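Local coordinates for protein FMN-dependent nitronate monooxygenase (Shewanella oneidensis, PDB 5LSM) that binds FMN and probably oxidises propionate 3-nitronate with molecular oxygen, a detoxifying nitronate monooxygenase reaction, at residues A[66-71]-A[127-132]; A[32-37]-A[60-65]. All blocks are in the same frame, centred on the assembly; numbering follows the deposited sequence.

Contact 1 of 2, residues A[66-71]-A[127-132]. With FMN (flavin mononucleotide), chain I.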
# COMPACT_ATOMS: atom_id res chain seq x y z
N ILE A 66 -3.23 11.59 -27.66
CA ILE A 66 -2.80 10.28 -27.21
C ILE A 66 -1.46 10.37 -26.51
O ILE A 66 -0.71 11.34 -26.67
CB ILE A 66 -2.65 9.29 -28.37
CG1 ILE A 66 -1.45 9.65 -29.24
CG2 ILE A 66 -3.93 9.26 -29.20
CD1 ILE A 66 -1.45 8.93 -30.57
N ASN A 67 -1.14 9.29 -25.81
CA ASN A 67 0.01 9.17 -24.93
C ASN A 67 0.77 7.96 -25.43
O ASN A 67 0.18 6.91 -25.56
CB ASN A 67 -0.49 8.96 -23.50
CG ASN A 67 0.57 8.39 -22.55
OD1 ASN A 67 1.78 8.62 -22.70
ND2 ASN A 67 0.11 7.73 -21.51
N VAL A 68 2.01 8.15 -25.88
CA VAL A 68 2.85 6.99 -26.24
C VAL A 68 3.87 6.74 -25.14
O VAL A 68 4.46 7.69 -24.60
CB VAL A 68 3.54 7.16 -27.63
CG1 VAL A 68 2.54 7.61 -28.67
CG2 VAL A 68 4.69 8.16 -27.56
N ASN A 69 4.00 5.47 -24.76
CA ASN A 69 4.74 5.09 -23.55
C ASN A 69 6.01 4.33 -23.89
O ASN A 69 5.98 3.42 -24.73
CB ASN A 69 3.85 4.22 -22.66
CG ASN A 69 4.54 3.79 -21.39
OD1 ASN A 69 5.07 2.68 -21.30
ND2 ASN A 69 4.64 4.72 -20.44
N PHE A 70 7.10 4.65 -23.19
CA PHE A 70 8.39 3.99 -23.37
C PHE A 70 9.09 3.69 -22.05
O PHE A 70 8.89 4.41 -21.06
CB PHE A 70 9.32 4.87 -24.21
CG PHE A 70 8.92 4.95 -25.64
CD1 PHE A 70 8.06 5.94 -26.08
CD2 PHE A 70 9.39 4.01 -26.55
CE1 PHE A 70 7.69 6.02 -27.41
CE2 PHE A 70 9.02 4.09 -27.89
CZ PHE A 70 8.16 5.09 -28.31
N PHE A 71 9.96 2.68 -22.08
CA PHE A 71 10.89 2.41 -21.00
C PHE A 71 12.18 3.12 -21.26
O PHE A 71 12.74 2.96 -22.34
CB PHE A 71 11.21 0.92 -20.91
CG PHE A 71 10.08 0.08 -20.45
CD1 PHE A 71 8.91 0.64 -19.95
CD2 PHE A 71 10.19 -1.30 -20.48
CE1 PHE A 71 7.87 -0.16 -19.52
CE2 PHE A 71 9.16 -2.10 -20.03
CZ PHE A 71 7.99 -1.53 -19.55
N GLU A 127 0.81 14.00 -28.46
CA GLU A 127 0.42 15.03 -27.52
C GLU A 127 1.10 14.78 -26.19
O GLU A 127 1.62 15.70 -25.55
CB GLU A 127 -1.11 15.05 -27.38
CG GLU A 127 -1.84 15.55 -28.63
CD GLU A 127 -1.74 14.58 -29.82
OE1 GLU A 127 -1.56 13.35 -29.61
OE2 GLU A 127 -1.86 15.04 -30.98
N VAL A 128 1.18 13.52 -25.78
CA VAL A 128 2.01 13.21 -24.64
C VAL A 128 2.89 11.99 -24.85
O VAL A 128 2.54 11.07 -25.59
CB VAL A 128 1.24 13.21 -23.27
CG1 VAL A 128 -0.12 13.89 -23.37
CG2 VAL A 128 1.12 11.82 -22.69
N VAL A 129 4.08 12.08 -24.27
CA VAL A 129 5.05 11.01 -24.22
C VAL A 129 5.31 10.67 -22.73
O VAL A 129 5.68 11.55 -21.93
CB VAL A 129 6.37 11.46 -24.86
CG1 VAL A 129 7.45 10.40 -24.69
CG2 VAL A 129 6.17 11.80 -26.32
N SER A 130 5.08 9.43 -22.36
CA SER A 130 5.21 9.02 -20.99
C SER A 130 6.39 8.08 -20.93
O SER A 130 6.68 7.40 -21.91
CB SER A 130 3.92 8.34 -20.48
OG SER A 130 3.56 7.25 -21.32
N PHE A 131 7.07 8.06 -19.79
CA PHE A 131 8.22 7.20 -19.60
C PHE A 131 8.03 6.42 -18.32
O PHE A 131 7.46 6.93 -17.37
CB PHE A 131 9.51 8.04 -19.52
CG PHE A 131 9.96 8.56 -20.83
CD1 PHE A 131 10.44 7.70 -21.80
CD2 PHE A 131 9.82 9.90 -21.14
CE1 PHE A 131 10.80 8.17 -23.05
CE2 PHE A 131 10.22 10.38 -22.38
CZ PHE A 131 10.71 9.51 -23.33
N HIS A 132 8.45 5.16 -18.35
CA HIS A 132 8.63 4.34 -17.14
C HIS A 132 10.12 4.17 -16.79
O HIS A 132 10.97 3.99 -17.67
CB HIS A 132 8.00 2.97 -17.37
CG HIS A 132 7.22 2.44 -16.21
ND1 HIS A 132 6.24 3.16 -15.59
CD2 HIS A 132 7.24 1.23 -15.61
CE1 HIS A 132 5.69 2.43 -14.64
NE2 HIS A 132 6.29 1.26 -14.62
N1 FMN I . 3.26 1.30 -17.16
C2 FMN I . 4.11 1.73 -18.14
O2 FMN I . 4.70 2.83 -17.99
N3 FMN I . 4.37 1.00 -19.24
C4 FMN I . 3.78 -0.19 -19.46
O4 FMN I . 4.03 -0.87 -20.47
C4A FMN I . 2.86 -0.72 -18.43
N5 FMN I . 2.23 -1.88 -18.62
C5A FMN I . 1.33 -2.34 -17.73
C6 FMN I . 0.70 -3.55 -18.01
C7 FMN I . -0.24 -4.07 -17.15
C7M FMN I . -0.87 -5.40 -17.49
C8 FMN I . -0.58 -3.32 -15.91
C8M FMN I . -1.61 -3.89 -14.95
C9 FMN I . 0.05 -2.10 -15.62
C9A FMN I . 1.01 -1.57 -16.49
N10 FMN I . 1.66 -0.31 -16.29
C10 FMN I . 2.60 0.12 -17.25
C1' FMN I . 1.45 0.51 -15.08
C2' FMN I . 0.28 1.46 -15.26
O2' FMN I . 0.71 2.61 -16.02
C3' FMN I . -0.27 1.92 -13.90
O3' FMN I . 0.81 2.31 -13.05
C4' FMN I . -1.07 0.84 -13.15
O4' FMN I . -1.84 -0.00 -14.02
C5' FMN I . -1.97 1.54 -12.15
O5' FMN I . -2.60 0.60 -11.28
P FMN I . -3.95 -0.19 -11.64
O1P FMN I . -4.80 0.72 -12.50
O2P FMN I . -4.55 -0.47 -10.29
O3P FMN I . -3.43 -1.38 -12.36

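Contact 2 of 2, residues A[32-37]-A[60-65]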
# COMPACT_ATOMS: atom_id res chain seq x y z
N VAL A 32 -10.51 5.14 -25.92
CA VAL A 32 -10.45 6.01 -24.75
C VAL A 32 -10.27 7.48 -25.14
O VAL A 32 -10.88 8.37 -24.51
CB VAL A 32 -9.34 5.59 -23.75
CG1 VAL A 32 -9.30 6.56 -22.58
CG2 VAL A 32 -9.58 4.17 -23.23
N SER A 33 -9.45 7.74 -26.15
CA SER A 33 -9.27 9.12 -26.63
C SER A 33 -10.54 9.64 -27.31
O SER A 33 -10.96 10.77 -27.03
CB SER A 33 -8.07 9.23 -27.57
OG SER A 33 -6.85 9.17 -26.84
N GLU A 34 -11.20 8.79 -28.11
CA GLU A 34 -12.48 9.16 -28.72
C GLU A 34 -13.54 9.43 -27.68
O GLU A 34 -14.32 10.37 -27.82
CB GLU A 34 -12.97 8.09 -29.71
CG GLU A 34 -12.39 8.22 -31.12
CD GLU A 34 -12.93 9.44 -31.89
OE1 GLU A 34 -12.23 10.49 -31.96
OE2 GLU A 34 -14.04 9.33 -32.47
N ALA A 35 -13.51 8.67 -26.59
CA ALA A 35 -14.48 8.84 -25.50
C ALA A 35 -14.30 10.13 -24.74
O ALA A 35 -15.20 10.54 -24.02
CB ALA A 35 -14.42 7.67 -24.54
N GLY A 36 -13.10 10.72 -24.81
CA GLY A 36 -12.82 12.02 -24.18
C GLY A 36 -11.70 12.03 -23.13
O GLY A 36 -11.46 13.07 -22.48
N GLY A 37 -11.06 10.88 -22.92
CA GLY A 37 -9.91 10.78 -22.01
C GLY A 37 -8.61 10.76 -22.80
O GLY A 37 -8.58 11.17 -23.95
N SER A 60 -5.58 7.30 -37.99
CA SER A 60 -6.59 7.26 -39.02
C SER A 60 -7.96 6.91 -38.47
O SER A 60 -8.86 6.58 -39.23
CB SER A 60 -6.18 6.29 -40.12
OG SER A 60 -5.98 5.02 -39.58
N GLN A 61 -8.11 6.93 -37.15
CA GLN A 61 -9.43 6.75 -36.52
C GLN A 61 -9.77 7.88 -35.55
O GLN A 61 -10.93 8.02 -35.13
CB GLN A 61 -9.50 5.39 -35.79
CG GLN A 61 -9.75 4.19 -36.70
CD GLN A 61 -10.10 2.89 -35.96
OE1 GLN A 61 -10.79 2.90 -34.94
NE2 GLN A 61 -9.66 1.78 -36.50
N THR A 62 -8.75 8.62 -35.12
CA THR A 62 -8.95 9.77 -34.23
C THR A 62 -7.83 10.78 -34.41
O THR A 62 -6.73 10.43 -34.80
CB THR A 62 -9.04 9.37 -32.73
OG1 THR A 62 -9.11 10.55 -31.92
CG2 THR A 62 -7.81 8.55 -32.30
N ALA A 63 -8.16 12.05 -34.19
CA ALA A 63 -7.19 13.12 -34.11
C ALA A 63 -7.19 13.71 -32.71
O ALA A 63 -6.60 14.77 -32.48
CB ALA A 63 -7.52 14.19 -35.12
N LYS A 64 -7.85 13.03 -31.76
CA LYS A 64 -7.76 13.42 -30.37
C LYS A 64 -6.43 13.00 -29.75
O LYS A 64 -5.73 12.14 -30.30
CB LYS A 64 -8.94 12.84 -29.60
CG LYS A 64 -10.23 13.62 -29.85
CD LYS A 64 -11.42 12.95 -29.20
CE LYS A 64 -12.65 13.84 -29.26
NZ LYS A 64 -13.82 13.17 -28.64
N PRO A 65 -6.03 13.67 -28.66
CA PRO A 65 -4.74 13.43 -27.98
C PRO A 65 -4.49 11.98 -27.59
O PRO A 65 -5.43 11.22 -27.35
CB PRO A 65 -4.84 14.30 -26.73
CG PRO A 65 -5.76 15.40 -27.12
CD PRO A 65 -6.76 14.81 -28.06

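Contact 1 of 2, residues A[66-71]-A[127-132]
Ser130 OG sits between Asn67 and Asn69 of the neighbouring parallel strand. Ser130 OG donates to Asn67 OD1 at 2.6 Å, in the carbonyl plane and on a lone pair. Asn69 ND2 donates to Ser130 OG at 2.9 Å, within the plane of its amide. Asn69 OD1 accepts from FMN N3 at 2.7 Å, while ND2 gives FMN O2 a weak bond. Together these bonds set the rotation of the Asn69 amide. Asn69 CG lies anti to the backbone N (chi1 -180°), which carries the amide out toward the flavin. One ring face of His132 covers FMN O2 and C2, with C2 offset toward the rim; His182 O holds NE2. Phe71 lies alongside His132, with Phe71 CD1 3.6 Å from His132 CB, and has FMN N3 at its ring edge.

On the other face, Val68 meets Val129, and Phe70 CB meets Phe131 CE1 at 3.8 Å. Val68 and Phe70 also touch helix 115-124. Against this buried middle, the looser end is partly exposed Glu127. Glu127 OE1 accepts from Ile66 N at 3.1 Å, and OE2 pairs with Arg59. These are neighbouring parallel strands of the TIM barrel, and their C-terminal part lines the FMN pocket of this nitronate monooxygenase.

Contact 2 of 2, residues A[32-37]-A[60-65]
Lys64 runs beside Ser33 and Glu34 at the end of helix 26-35. Lys64 CB lies 3.9 Å from Ser33 O, and CG stays beside the same carbonyl. Lys64 CD comes closest to it, at 3.1 Å from Ser33 O, and also passes the carboxylate atom Glu34 OE1. CE is about equally far from Ser33 O and Glu34 O. Lys64 NZ ends the chain with a hydrogen bond to Glu34 O at 3.0 Å, approaching from outside the carbonyl plane. The chain is extended beyond CG, with chi2 at 174°, and this carries the amine to the Glu34 carbonyl. Its positive charge probably suits the carbonyls at this helix end. Glu34 OE1 is 4.6 Å from Lys64 NZ, too far for a salt bridge.

Glu34 bends at chi2. Glu34 and Thr62 run past one another, headed opposite ways. Thr62 OG1 donates to Glu34 OE1 at 3.1 Å, on the anti side of the carboxylate. The same OG1 accepts from Lys64 N, which makes an ST turn. Deeper in, Ser33 OG donates to Pro65 O at 2.5 Å, almost end-on to the carbonyl. Ser33 OG also accepts from Gly39 N.

Gly36 ends the helix in a Schellman motif. Residues 60-65 connect helix 48-59 to strand 66-71. They lie against the end of helix 26-35, while helix 336-342 packs on that helix through Val32 and Ala35.

Contact 2 leads directly into contact 1, because Pro65 is followed directly by Ile66. Their centres are 15 Å apart. They touch where Ile66 CG2 packs on Ser33 OG at 3.8 Å and where Glu127 OE1 lies 3.6 Å from Pro65 CA. Contact 1 runs from this junction to the FMN and supplies Asn69, Phe71 and His132 to its pocket. Contact 2 lies farther out, its centre about 20 Å from the centre of the chain. The side chain of Ser33 is about 12 Å from that of the FMN-binding residue Gln236, against about 5 Å for Asn67. Contact 2 is thus a peripheral contact, away from the flavin, whereas contact 1 meets it.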